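Local coordinates for protein (5-formylfuran-3-yl)methyl phosphate transaminase (Methanococcus jannaschii, PDB 2Z61) that catalyses the pyridoxal-phosphate-dependent transamination between 4-(hydroxymethyl)-2-furancarboxaldehyde phosphate and alanine, yielding pyruvate and the aminomethylfuran precursor of methanofuran, at residues 31-36 / 329-334; 19-24 / 323-328; 306-311 / 347-352; 287-292 / 355-360. One frame throughout, in Å; residues are numbered along the deposited sequence.

Contact 1 of 4, residues 31-36 / 329-334; sequences VIHLEI and FVALTP
Leu34 and Leu332 lie side by side and point the same way, Leu34 CB resting 3.7 Å from Leu332 CD2, while Leu34 CD1 also approaches Val330 CG1. Ile32 and Val330 share one face of a two-stranded parallel pairing, which joins chain near the N-terminus to chain some 290 residues later, just after helix 317-328. On the other face, the methyl of Ala331 rests against the carboxylate of Glu35, its CB 3.8 Å from Glu35 CD, and Val31 CG1 lies over one face of the His33 ring. Three backbone bonds stitch the strands: Ile32 N to Phe329 O (2.9 Å), Ala331 N to Ile32 O (3.0 Å) and Leu34 N to Ala331 O (3.0 Å). Farther out, Glu35 CG lies between its backbone N and carbonyl carbon (chi1 84°), and a bend at chi2 folds the carboxylate back toward His33. There His33 ND1 donates in its ring plane to the syn lone pair of Glu35 OE2, at 2.5 Å, while NE2 bonds Glu25 of helix 15-26. The imidazole is thus gripped at both nitrogens by carboxylates, which would probably favour its protonated form and fix the ring's rotation.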
loop_
_atom_site.group_PDB
_atom_site.type_symbol
_atom_site.label_atom_id
_atom_site.label_comp_id
_atom_site.label_asym_id
_atom_site.label_seq_id
_atom_site.Cartn_x
_atom_site.Cartn_y
_atom_site.Cartn_z
ATOM N N VAL A 31 1.599 5.892 -32.216
ATOM C CA VAL A 31 2.855 5.737 -31.497
ATOM C C VAL A 31 3.059 4.292 -31.062
ATOM O O VAL A 31 2.173 3.694 -30.456
ATOM C CB VAL A 31 2.878 6.627 -30.237
ATOM C CG1 VAL A 31 4.091 6.294 -29.385
ATOM C CG2 VAL A 31 2.890 8.092 -30.637
ATOM N N ILE A 32 4.221 3.730 -31.377
ATOM C CA ILE A 32 4.519 2.359 -30.976
ATOM C C ILE A 32 5.213 2.379 -29.621
ATOM O O ILE A 32 6.325 2.896 -29.484
ATOM C CB ILE A 32 5.418 1.636 -31.999
ATOM C CG1 ILE A 32 4.662 1.466 -33.320
ATOM C CG2 ILE A 32 5.831 0.271 -31.452
ATOM C CD1 ILE A 32 5.460 0.773 -34.409
ATOM N N HIS A 33 4.541 1.811 -28.626
ATOM C CA HIS A 33 5.051 1.763 -27.260
ATOM C C HIS A 33 5.968 0.577 -26.936
ATOM O O HIS A 33 5.521 -0.573 -26.860
ATOM C CB HIS A 33 3.872 1.767 -26.288
ATOM C CG HIS A 33 3.109 3.053 -26.269
ATOM N ND1 HIS A 33 3.507 4.145 -25.528
ATOM C CD2 HIS A 33 1.978 3.428 -26.913
ATOM C CE1 HIS A 33 2.653 5.136 -25.713
ATOM N NE2 HIS A 33 1.716 4.727 -26.549
ATOM N N LEU A 34 7.252 0.868 -26.744
ATOM C CA LEU A 34 8.230 -0.154 -26.392
ATOM C C LEU A 34 8.873 0.251 -25.078
ATOM O O LEU A 34 10.047 -0.031 -24.837
ATOM C CB LEU A 34 9.305 -0.277 -27.468
ATOM C CG LEU A 34 8.833 -0.703 -28.857
ATOM C CD1 LEU A 34 10.046 -0.948 -29.738
ATOM C CD2 LEU A 34 7.991 -1.966 -28.749
ATOM N N GLU A 35 8.092 0.919 -24.238
ATOM C CA GLU A 35 8.564 1.391 -22.941
ATOM C C GLU A 35 7.641 0.911 -21.820
ATOM O O GLU A 35 7.793 1.314 -20.667
ATOM C CB GLU A 35 8.618 2.925 -22.930
ATOM C CG GLU A 35 7.279 3.614 -22.611
ATOM C CD GLU A 35 6.220 3.449 -23.699
ATOM O OE1 GLU A 35 6.311 2.506 -24.504
ATOM O OE2 GLU A 35 5.280 4.268 -23.741
ATOM N N ILE A 36 6.692 0.046 -22.169
ATOM C CA ILE A 36 5.718 -0.487 -21.215
ATOM C C ILE A 36 6.345 -1.412 -20.176
ATOM O O ILE A 36 7.004 -2.389 -20.522
ATOM C CB ILE A 36 4.606 -1.256 -21.952
ATOM C CG1 ILE A 36 3.958 -0.343 -22.998
ATOM C CG2 ILE A 36 3.558 -1.750 -20.960
ATOM C CD1 ILE A 36 3.087 -1.075 -24.006
ATOM N N PHE A 329 7.928 8.087 -34.183
ATOM C CA PHE A 329 6.845 7.818 -33.242
ATOM C C PHE A 329 7.040 6.498 -32.498
ATOM O O PHE A 329 6.087 5.742 -32.297
ATOM C CB PHE A 329 5.509 7.795 -33.995
ATOM C CG PHE A 329 5.350 8.924 -34.980
ATOM C CD1 PHE A 329 4.940 8.671 -36.286
ATOM C CD2 PHE A 329 5.632 10.239 -34.609
ATOM C CE1 PHE A 329 4.817 9.707 -37.211
ATOM C CE2 PHE A 329 5.510 11.283 -35.525
ATOM C CZ PHE A 329 5.103 11.015 -36.829
ATOM N N VAL A 330 8.279 6.228 -32.094
ATOM C CA VAL A 330 8.613 5.012 -31.359
ATOM C C VAL A 330 9.139 5.372 -29.973
ATOM O O VAL A 330 10.188 6.009 -29.833
ATOM C CB VAL A 330 9.665 4.180 -32.118
ATOM C CG1 VAL A 330 10.080 2.969 -31.293
ATOM C CG2 VAL A 330 9.088 3.730 -33.450
ATOM N N ALA A 331 8.393 4.961 -28.953
ATOM C CA ALA A 331 8.736 5.246 -27.563
ATOM C C ALA A 331 9.679 4.219 -26.931
ATOM O O ALA A 331 9.340 3.041 -26.794
ATOM C CB ALA A 331 7.455 5.356 -26.737
ATOM N N LEU A 332 10.862 4.687 -26.548
ATOM C CA LEU A 332 11.880 3.854 -25.911
ATOM C C LEU A 332 12.281 4.521 -24.605
ATOM O O LEU A 332 12.091 5.720 -24.433
ATOM C CB LEU A 332 13.126 3.722 -26.803
ATOM C CG LEU A 332 13.054 2.852 -28.056
ATOM C CD1 LEU A 332 14.432 2.770 -28.685
ATOM C CD2 LEU A 332 12.560 1.463 -27.698
ATOM N N THR A 333 12.856 3.741 -23.696
ATOM C CA THR A 333 13.280 4.259 -22.404
ATOM C C THR A 333 14.787 4.491 -22.353
ATOM O O THR A 333 15.566 3.569 -22.579
ATOM C CB THR A 333 12.915 3.279 -21.281
ATOM O OG1 THR A 333 11.512 2.981 -21.346
ATOM C CG2 THR A 333 13.260 3.878 -19.914
ATOM N N PRO A 334 15.215 5.731 -22.057
ATOM C CA PRO A 334 16.645 6.050 -21.977
ATOM C C PRO A 334 17.336 5.275 -20.853
ATOM O O PRO A 334 16.876 5.271 -19.714
ATOM C CB PRO A 334 16.652 7.563 -21.755
ATOM C CG PRO A 334 15.336 7.822 -21.083
ATOM C CD PRO A 334 14.396 6.938 -21.856
HETATM O O HOH W 1 9.922 3.413 -19.540
#

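Contact 2 of 4, residues 19-24 / 323-328; sequences ALAQKL and KLLKEK
Leu20 and Leu325 reach toward each other tip to tip between two helices that run parallel, 1° apart, with axes 10.4 Å from one another. Both leucines place CG opposite their own backbone N (chi1 -158° in Leu20), which carries their branches into the gap between the helices. Leu325 CD2 comes 3.6 Å from Leu20 CB and also lies near Leu20 CD1, while Leu20 CD2 meets Leu325 CG. The other branch of Leu325 faces Leu24: the two CD1 methyls are 3.9 Å apart, and Leu24 CD1 also presses on the backbone carbonyl, 3.4 Å from Leu325 O. Toward the surface, the aliphatic stem of Lys326 runs extended across Leu20 at about a right angle; Leu20 CD1 touches it at both CG and CE, tightly at Lys326 CE (3.5 Å). With Leu20 cut back to an alanine, a gap would probably open beside Leu325 CD2 and the Lys326 stem would lose its apolar neighbour. Helix 15-26 and helix 317-328 pack here without a hydrogen bond between the two segments. Leu24 continues inward onto Val31 and Phe329, whereas Leu324 turns from this interface to Leu332 and to Ile364 of helix 354-368.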
loop_
_atom_site.group_PDB
_atom_site.type_symbol
_atom_site.label_atom_id
_atom_site.label_comp_id
_atom_site.label_asym_id
_atom_site.label_seq_id
_atom_site.Cartn_x
_atom_site.Cartn_y
_atom_site.Cartn_z
ATOM N N ALA A 19 5.383 12.430 -21.860
ATOM C CA ALA A 19 4.644 13.636 -22.214
ATOM C C ALA A 19 4.586 13.797 -23.727
ATOM O O ALA A 19 3.517 14.010 -24.300
ATOM C CB ALA A 19 5.309 14.854 -21.584
ATOM N N LEU A 20 5.746 13.687 -24.364
ATOM C CA LEU A 20 5.856 13.822 -25.810
ATOM C C LEU A 20 4.995 12.777 -26.521
ATOM O O LEU A 20 4.365 13.069 -27.538
ATOM C CB LEU A 20 7.320 13.659 -26.232
ATOM C CG LEU A 20 7.782 14.239 -27.575
ATOM C CD1 LEU A 20 9.272 13.990 -27.731
ATOM C CD2 LEU A 20 7.022 13.613 -28.726
ATOM N N ALA A 21 4.970 11.564 -25.978
ATOM C CA ALA A 21 4.201 10.472 -26.567
ATOM C C ALA A 21 2.701 10.749 -26.584
ATOM O O ALA A 21 2.005 10.367 -27.526
ATOM C CB ALA A 21 4.482 9.177 -25.814
ATOM N N GLN A 22 2.199 11.402 -25.540
ATOM C CA GLN A 22 0.779 11.719 -25.465
ATOM C C GLN A 22 0.419 12.807 -26.465
ATOM O O GLN A 22 -0.674 12.800 -27.034
ATOM C CB GLN A 22 0.402 12.166 -24.051
ATOM C CG GLN A 22 0.493 11.060 -23.014
ATOM C CD GLN A 22 0.227 11.558 -21.605
ATOM O OE1 GLN A 22 -0.811 12.168 -21.337
ATOM N NE2 GLN A 22 1.163 11.298 -20.696
ATOM N N LYS A 23 1.340 13.743 -26.679
ATOM C CA LYS A 23 1.098 14.820 -27.627
ATOM C C LYS A 23 0.928 14.227 -29.016
ATOM O O LYS A 23 -0.075 14.466 -29.687
ATOM C CB LYS A 23 2.266 15.808 -27.629
ATOM C CG LYS A 23 2.541 16.451 -26.284
ATOM C CD LYS A 23 3.699 17.437 -26.374
ATOM C CE LYS A 23 3.985 18.089 -25.027
ATOM N NZ LYS A 23 5.119 19.053 -25.102
ATOM N N LEU A 24 1.914 13.442 -29.438
ATOM C CA LEU A 24 1.886 12.805 -30.751
ATOM C C LEU A 24 0.672 11.898 -30.886
ATOM O O LEU A 24 0.073 11.795 -31.957
ATOM C CB LEU A 24 3.153 11.974 -30.956
ATOM C CG LEU A 24 4.496 12.700 -30.887
ATOM C CD1 LEU A 24 5.614 11.677 -30.853
ATOM C CD2 LEU A 24 4.649 13.629 -32.082
ATOM N N LYS A 323 14.866 11.824 -30.338
ATOM C CA LYS A 323 14.807 11.906 -31.791
ATOM C C LYS A 323 13.937 10.816 -32.404
ATOM O O LYS A 323 13.081 11.097 -33.245
ATOM C CB LYS A 323 16.216 11.829 -32.387
ATOM C CG LYS A 323 17.132 12.954 -31.937
ATOM C CD LYS A 323 18.485 12.877 -32.624
ATOM C CE LYS A 323 19.399 14.003 -32.161
ATOM N NZ LYS A 323 20.724 13.972 -32.848
ATOM N N LEU A 324 14.151 9.577 -31.978
ATOM C CA LEU A 324 13.385 8.458 -32.510
ATOM C C LEU A 324 11.889 8.674 -32.302
ATOM O O LEU A 324 11.088 8.454 -33.212
ATOM C CB LEU A 324 13.823 7.153 -31.837
ATOM C CG LEU A 324 13.952 5.910 -32.728
ATOM C CD1 LEU A 324 14.375 4.726 -31.869
ATOM C CD2 LEU A 324 12.635 5.610 -33.424
ATOM N N LEU A 325 11.515 9.113 -31.105
ATOM C CA LEU A 325 10.112 9.343 -30.795
ATOM C C LEU A 325 9.469 10.397 -31.700
ATOM O O LEU A 325 8.373 10.185 -32.227
ATOM C CB LEU A 325 9.950 9.755 -29.327
ATOM C CG LEU A 325 8.512 10.057 -28.882
ATOM C CD1 LEU A 325 7.618 8.859 -29.152
ATOM C CD2 LEU A 325 8.493 10.418 -27.410
ATOM N N LYS A 326 10.157 11.523 -31.886
ATOM C CA LYS A 326 9.647 12.614 -32.715
ATOM C C LYS A 326 9.553 12.286 -34.197
ATOM O O LYS A 326 8.574 12.639 -34.852
ATOM C CB LYS A 326 10.498 13.872 -32.524
ATOM C CG LYS A 326 10.351 14.488 -31.142
ATOM C CD LYS A 326 11.094 15.809 -31.021
ATOM C CE LYS A 326 10.882 16.424 -29.640
ATOM N NZ LYS A 326 11.545 17.751 -29.492
ATOM N N GLU A 327 10.561 11.603 -34.726
ATOM C CA GLU A 327 10.564 11.253 -36.138
ATOM C C GLU A 327 9.748 10.018 -36.504
ATOM O O GLU A 327 8.887 10.079 -37.382
ATOM C CB GLU A 327 11.997 11.060 -36.628
ATOM C CG GLU A 327 12.784 12.346 -36.726
ATOM C CD GLU A 327 14.217 12.110 -37.144
ATOM O OE1 GLU A 327 14.436 11.323 -38.092
ATOM O OE2 GLU A 327 15.119 12.717 -36.532
ATOM N N LYS A 328 10.018 8.899 -35.837
ATOM C CA LYS A 328 9.322 7.653 -36.132
ATOM C C LYS A 328 8.183 7.266 -35.197
ATOM O O LYS A 328 7.546 6.229 -35.393
ATOM C CB LYS A 328 10.330 6.504 -36.212
ATOM C CG LYS A 328 11.026 6.402 -37.560
ATOM C CD LYS A 328 11.837 7.644 -37.885
ATOM C CE LYS A 328 12.181 7.688 -39.368
ATOM N NZ LYS A 328 12.647 6.369 -39.881
#

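Contact 3 of 4, residues 306-311 / 347-352; sequences AYYVFP and RISYAN
The ring of Tyr308 and the guanidinium of Arg347 are nearly parallel, planes 14° apart, but displaced: the CE1 corner of Tyr308 lies over the centre of the guanidinium, 3.5 Å from Arg347 CZ. They flank an antiparallel strand pair in a small three-stranded sheet of this pyridoxal-phosphate-dependent aminotransferase. Tyr307 CD1 approaches a face of the Tyr308 ring, while Ser349 CB lies at its edge. The Tyr350 ring is laid over the backbone of Tyr307: Tyr307 CB makes a CH-pi contact with its face, 4.0 Å from the centroid, and Val309 CG2 meets its edge. Ala351 CB in turn covers one face of the Tyr307 ring. Val309 and Ile348 form the hydrogen-bonded pair, Val309 N to Ile348 O 3.0 Å and Ile348 N to Val309 O 2.9 Å; Tyr350 N adds a bond to Tyr307 O (3.1 Å). Tyr350 CG stands between its backbone N and carbonyl carbon (chi1 46°), folding the ring back over Tyr307. A serine in place of Tyr350 would probably uncover the Tyr307 backbone and leave Val309 CG2 without its aromatic neighbour. Arg347 NH1 bonds Asn165 and Tyr308 OH bonds Tyr192, so both polar ends of this pair have partners outside the two segments. One water donates to Tyr308 O at 2.8 Å and accepts from Tyr350 OH at 3.2 Å.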
loop_
_atom_site.group_PDB
_atom_site.type_symbol
_atom_site.label_atom_id
_atom_site.label_comp_id
_atom_site.label_asym_id
_atom_site.label_seq_id
_atom_site.Cartn_x
_atom_site.Cartn_y
_atom_site.Cartn_z
ATOM N N ALA A 306 12.383 -11.945 -17.959
ATOM C CA ALA A 306 11.544 -10.754 -17.885
ATOM C C ALA A 306 11.080 -10.454 -19.310
ATOM O O ALA A 306 10.801 -11.373 -20.072
ATOM C CB ALA A 306 12.341 -9.570 -17.304
ATOM N N TYR A 307 10.972 -9.184 -19.670
ATOM C CA TYR A 307 10.576 -8.840 -21.031
ATOM C C TYR A 307 11.276 -7.566 -21.486
ATOM O O TYR A 307 10.690 -6.703 -22.140
ATOM C CB TYR A 307 9.047 -8.722 -21.149
ATOM C CG TYR A 307 8.341 -8.057 -19.981
ATOM C CD1 TYR A 307 8.438 -6.678 -19.765
ATOM C CD2 TYR A 307 7.545 -8.805 -19.110
ATOM C CE1 TYR A 307 7.751 -6.061 -18.709
ATOM C CE2 TYR A 307 6.859 -8.208 -18.058
ATOM C CZ TYR A 307 6.964 -6.834 -17.861
ATOM O OH TYR A 307 6.294 -6.243 -16.814
ATOM N N TYR A 308 12.556 -7.479 -21.143
ATOM C CA TYR A 308 13.376 -6.329 -21.490
ATOM C C TYR A 308 14.699 -6.748 -22.129
ATOM O O TYR A 308 15.218 -7.836 -21.869
ATOM C CB TYR A 308 13.712 -5.516 -20.238
ATOM C CG TYR A 308 12.547 -5.213 -19.328
ATOM C CD1 TYR A 308 11.521 -4.353 -19.725
ATOM C CD2 TYR A 308 12.498 -5.743 -18.036
ATOM C CE1 TYR A 308 10.480 -4.022 -18.849
ATOM C CE2 TYR A 308 11.467 -5.419 -17.156
ATOM C CZ TYR A 308 10.464 -4.556 -17.568
ATOM O OH TYR A 308 9.464 -4.220 -16.682
ATOM N N VAL A 309 15.231 -5.864 -22.964
ATOM C CA VAL A 309 16.525 -6.049 -23.610
ATOM C C VAL A 309 17.178 -4.682 -23.409
ATOM O O VAL A 309 16.543 -3.643 -23.625
ATOM C CB VAL A 309 16.383 -6.389 -25.106
ATOM C CG1 VAL A 309 17.755 -6.584 -25.721
ATOM C CG2 VAL A 309 15.569 -7.675 -25.271
ATOM N N PHE A 310 18.434 -4.681 -22.972
ATOM C CA PHE A 310 19.147 -3.438 -22.672
ATOM C C PHE A 310 20.420 -3.305 -23.519
ATOM O O PHE A 310 21.533 -3.437 -23.011
ATOM C CB PHE A 310 19.502 -3.444 -21.179
ATOM C CG PHE A 310 19.780 -2.091 -20.601
ATOM C CD1 PHE A 310 18.793 -1.109 -20.585
ATOM C CD2 PHE A 310 21.010 -1.812 -20.020
ATOM C CE1 PHE A 310 19.029 0.132 -19.990
ATOM C CE2 PHE A 310 21.256 -0.577 -19.425
ATOM C CZ PHE A 310 20.261 0.395 -19.409
ATOM N N PRO A 311 20.265 -3.013 -24.818
ATOM C CA PRO A 311 21.391 -2.865 -25.744
ATOM C C PRO A 311 22.263 -1.626 -25.605
ATOM O O PRO A 311 21.782 -0.541 -25.260
ATOM C CB PRO A 311 20.712 -2.913 -27.106
ATOM C CG PRO A 311 19.420 -2.205 -26.835
ATOM C CD PRO A 311 18.983 -2.817 -25.518
ATOM N N ARG A 347 16.393 0.852 -22.873
ATOM C CA ARG A 347 15.656 -0.364 -22.562
ATOM C C ARG A 347 14.508 -0.541 -23.535
ATOM O O ARG A 347 13.727 0.383 -23.775
ATOM C CB ARG A 347 15.099 -0.334 -21.136
ATOM C CG ARG A 347 14.416 -1.644 -20.729
ATOM C CD ARG A 347 13.631 -1.508 -19.426
ATOM N NE ARG A 347 12.329 -0.885 -19.638
ATOM C CZ ARG A 347 11.442 -0.655 -18.670
ATOM N NH1 ARG A 347 11.712 -0.998 -17.417
ATOM N NH2 ARG A 347 10.276 -0.084 -18.957
ATOM N N ILE A 348 14.432 -1.734 -24.111
ATOM C CA ILE A 348 13.366 -2.069 -25.033
ATOM C C ILE A 348 12.499 -3.116 -24.354
ATOM O O ILE A 348 12.994 -4.148 -23.898
ATOM C CB ILE A 348 13.906 -2.652 -26.360
ATOM C CG1 ILE A 348 14.518 -1.530 -27.205
ATOM C CG2 ILE A 348 12.785 -3.348 -27.126
ATOM C CD1 ILE A 348 14.973 -1.975 -28.590
ATOM N N SER A 349 11.207 -2.832 -24.265
ATOM C CA SER A 349 10.272 -3.762 -23.652
ATOM C C SER A 349 9.423 -4.404 -24.735
ATOM O O SER A 349 8.800 -3.706 -25.528
ATOM C CB SER A 349 9.357 -3.028 -22.672
ATOM O OG SER A 349 8.248 -3.842 -22.331
ATOM N N TYR A 350 9.400 -5.729 -24.781
ATOM C CA TYR A 350 8.593 -6.401 -25.787
ATOM C C TYR A 350 7.268 -6.874 -25.212
ATOM O O TYR A 350 6.719 -7.902 -25.618
ATOM C CB TYR A 350 9.367 -7.555 -26.441
ATOM C CG TYR A 350 10.123 -8.475 -25.505
ATOM C CD1 TYR A 350 9.505 -9.581 -24.927
ATOM C CD2 TYR A 350 11.480 -8.272 -25.250
ATOM C CE1 TYR A 350 10.224 -10.471 -24.130
ATOM C CE2 TYR A 350 12.205 -9.152 -24.450
ATOM C CZ TYR A 350 11.573 -10.249 -23.897
ATOM O OH TYR A 350 12.291 -11.124 -23.114
ATOM N N ALA A 351 6.765 -6.096 -24.258
ATOM C CA ALA A 351 5.493 -6.363 -23.614
ATOM C C ALA A 351 4.431 -5.675 -24.463
ATOM O O ALA A 351 3.554 -4.975 -23.952
ATOM C CB ALA A 351 5.488 -5.795 -22.200
ATOM N N ASN A 352 4.532 -5.866 -25.771
ATOM C CA ASN A 352 3.585 -5.280 -26.698
ATOM C C ASN A 352 3.351 -6.409 -27.706
ATOM O O ASN A 352 4.185 -7.308 -27.822
ATOM C CB ASN A 352 4.216 -4.019 -27.337
ATOM C CG ASN A 352 3.189 -3.115 -27.985
ATOM O OD1 ASN A 352 2.224 -3.592 -28.579
ATOM N ND2 ASN A 352 3.396 -1.802 -27.889
HETATM O O HOH W 2 15.215 -10.591 -22.029
#

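Contact 4 of 4, residues 287-292 / 355-360; sequences RLVLKY and ENIKEG
Leu288 slides past Ile357 in the opposite direction, its CD1 resting 4.1 Å from Ile357 CG2 and equally far from the backbone N of the following residue, Lys358. The leucine's CG is turned opposite its own backbone N (chi1 -166°), and this sends the branched end across the groove between two nearly parallel helices, 7° apart with axes 10.4 Å from each other. Val289 approaches the same isoleucine methyl from a different side: Val289 CG2 is 3.9 Å from Ile357 CG2, and the two side chains cross at about a right angle. Ile357 CG2 is thus touched by both Leu288 and Val289. Toward the solvent, the aliphatic part of Lys358 flanks the pair, with its CB 4.3 Å from Leu288 CD1. The ring of Tyr292 comes in one helical turn beyond Leu288, bringing its OH only loosely near Lys358 CG, at 4.5 Å. No hydrogen bond joins the segments; the interface is plain apolar helix packing. Leu288 also touches Tyr354 and Leu361 of helix 354-368, and Tyr292 reaches Leu361 and Glu362, extending the seam. On the inner side, Val289 and Ile357 both rest on Tyr350, just beyond strand 346-349.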
loop_
_atom_site.group_PDB
_atom_site.type_symbol
_atom_site.label_atom_id
_atom_site.label_comp_id
_atom_site.label_asym_id
_atom_site.label_seq_id
_atom_site.Cartn_x
_atom_site.Cartn_y
_atom_site.Cartn_z
ATOM N N ARG A 287 13.008 -13.130 -29.314
ATOM C CA ARG A 287 13.874 -13.532 -30.415
ATOM C C ARG A 287 13.800 -12.532 -31.566
ATOM O O ARG A 287 14.807 -12.246 -32.211
ATOM C CB ARG A 287 13.489 -14.934 -30.900
ATOM C CG ARG A 287 13.816 -16.043 -29.903
ATOM C CD ARG A 287 13.321 -17.403 -30.384
ATOM N NE ARG A 287 13.463 -18.438 -29.359
ATOM C CZ ARG A 287 14.624 -18.856 -28.864
ATOM N NH1 ARG A 287 15.766 -18.336 -29.300
ATOM N NH2 ARG A 287 14.647 -19.793 -27.923
ATOM N N LEU A 288 12.607 -11.998 -31.811
ATOM C CA LEU A 288 12.410 -11.023 -32.876
ATOM C C LEU A 288 13.232 -9.782 -32.544
ATOM O O LEU A 288 13.895 -9.214 -33.412
ATOM C CB LEU A 288 10.931 -10.637 -32.985
ATOM C CG LEU A 288 10.454 -9.884 -34.235
ATOM C CD1 LEU A 288 9.206 -9.092 -33.886
ATOM C CD2 LEU A 288 11.527 -8.939 -34.741
ATOM N N VAL A 289 13.187 -9.366 -31.280
ATOM C CA VAL A 289 13.928 -8.188 -30.842
ATOM C C VAL A 289 15.436 -8.399 -30.917
ATOM O O VAL A 289 16.182 -7.478 -31.263
ATOM C CB VAL A 289 13.559 -7.794 -29.387
ATOM C CG1 VAL A 289 14.535 -6.753 -28.866
ATOM C CG2 VAL A 289 12.135 -7.245 -29.333
ATOM N N LEU A 290 15.882 -9.607 -30.590
ATOM C CA LEU A 290 17.308 -9.915 -30.613
ATOM C C LEU A 290 17.855 -9.988 -32.027
ATOM O O LEU A 290 19.007 -9.626 -32.268
ATOM C CB LEU A 290 17.583 -11.231 -29.888
ATOM C CG LEU A 290 17.414 -11.177 -28.369
ATOM C CD1 LEU A 290 17.611 -12.561 -27.776
ATOM C CD2 LEU A 290 18.410 -10.190 -27.789
ATOM N N LYS A 291 17.033 -10.456 -32.962
ATOM C CA LYS A 291 17.465 -10.551 -34.348
ATOM C C LYS A 291 17.815 -9.161 -34.871
ATOM O O LYS A 291 18.878 -8.969 -35.463
ATOM C CB LYS A 291 16.369 -11.185 -35.216
ATOM C CG LYS A 291 16.769 -11.395 -36.681
ATOM C CD LYS A 291 16.824 -10.075 -37.451
ATOM C CE LYS A 291 17.535 -10.207 -38.796
ATOM N NZ LYS A 291 19.021 -10.183 -38.662
ATOM N N TYR A 292 16.924 -8.195 -34.650
ATOM C CA TYR A 292 17.162 -6.829 -35.114
ATOM C C TYR A 292 18.323 -6.160 -34.391
ATOM O O TYR A 292 19.140 -5.486 -35.015
ATOM C CB TYR A 292 15.906 -5.967 -34.949
ATOM C CG TYR A 292 14.867 -6.162 -36.034
ATOM C CD1 TYR A 292 14.206 -7.382 -36.186
ATOM C CD2 TYR A 292 14.532 -5.119 -36.900
ATOM C CE1 TYR A 292 13.233 -7.559 -37.174
ATOM C CE2 TYR A 292 13.559 -5.282 -37.888
ATOM C CZ TYR A 292 12.915 -6.501 -38.018
ATOM O OH TYR A 292 11.945 -6.665 -38.981
ATOM N N GLU A 355 3.136 -7.902 -33.713
ATOM C CA GLU A 355 3.049 -7.012 -34.867
ATOM C C GLU A 355 3.543 -5.598 -34.559
ATOM O O GLU A 355 4.359 -5.049 -35.299
ATOM C CB GLU A 355 1.610 -6.964 -35.382
ATOM C CG GLU A 355 0.601 -6.573 -34.325
ATOM C CD GLU A 355 -0.825 -6.619 -34.836
ATOM O OE1 GLU A 355 -1.137 -5.886 -35.802
ATOM O OE2 GLU A 355 -1.631 -7.391 -34.269
ATOM N N ASN A 356 3.054 -5.009 -33.470
ATOM C CA ASN A 356 3.484 -3.667 -33.087
ATOM C C ASN A 356 5.001 -3.615 -32.917
ATOM O O ASN A 356 5.642 -2.641 -33.312
ATOM C CB ASN A 356 2.806 -3.236 -31.783
ATOM C CG ASN A 356 1.330 -2.916 -31.966
ATOM O OD1 ASN A 356 0.605 -2.679 -30.995
ATOM N ND2 ASN A 356 0.880 -2.895 -33.213
ATOM N N ILE A 357 5.575 -4.662 -32.334
ATOM C CA ILE A 357 7.016 -4.706 -32.127
ATOM C C ILE A 357 7.767 -4.748 -33.462
ATOM O O ILE A 357 8.810 -4.110 -33.617
ATOM C CB ILE A 357 7.415 -5.933 -31.267
ATOM C CG1 ILE A 357 6.783 -5.815 -29.874
ATOM C CG2 ILE A 357 8.935 -6.015 -31.138
ATOM C CD1 ILE A 357 7.066 -6.992 -28.962
ATOM N N LYS A 358 7.236 -5.504 -34.420
ATOM C CA LYS A 358 7.862 -5.611 -35.735
ATOM C C LYS A 358 7.957 -4.244 -36.404
ATOM O O LYS A 358 9.044 -3.804 -36.790
ATOM C CB LYS A 358 7.069 -6.555 -36.635
ATOM C CG LYS A 358 7.560 -6.557 -38.079
ATOM C CD LYS A 358 6.631 -7.335 -38.998
ATOM C CE LYS A 358 6.698 -8.820 -38.702
ATOM N NZ LYS A 358 8.033 -9.372 -39.066
ATOM N N GLU A 359 6.818 -3.574 -36.542
ATOM C CA GLU A 359 6.801 -2.260 -37.164
ATOM C C GLU A 359 7.693 -1.310 -36.381
ATOM O O GLU A 359 8.380 -0.466 -36.955
ATOM C CB GLU A 359 5.376 -1.714 -37.217
ATOM C CG GLU A 359 5.284 -0.336 -37.841
ATOM C CD GLU A 359 3.905 -0.040 -38.389
ATOM O OE1 GLU A 359 2.920 -0.189 -37.636
ATOM O OE2 GLU A 359 3.808 0.343 -39.574
ATOM N N GLY A 360 7.685 -1.464 -35.061
ATOM C CA GLY A 360 8.510 -0.622 -34.219
ATOM C C GLY A 360 9.977 -0.808 -34.546
ATOM O O GLY A 360 10.717 0.164 -34.685
#

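In the fold
Contact 3 is the most deeply placed, all its touching residues buried; contact 1 is mostly buried; contacts 2 and 4 have buried centres but each has an exposed lysine at its edge. The chemistry follows: backbone bonding and polar side chains in the strand pairs, apolar side chains between the parallel helices. Contact 1 meets all three others. It shares a sheet with contact 3 through strands 333-334 and 346-349, and Ile36 O and His33 O reach Ser349 and Asn352 by probable hydrogen bonds. Leu324 packs on Val330 and Leu332, joining it to contact 2; Ile32 packs against Gly360 of contact 4. Contacts 2 and 4 do not touch, their centres about 19 Å apart.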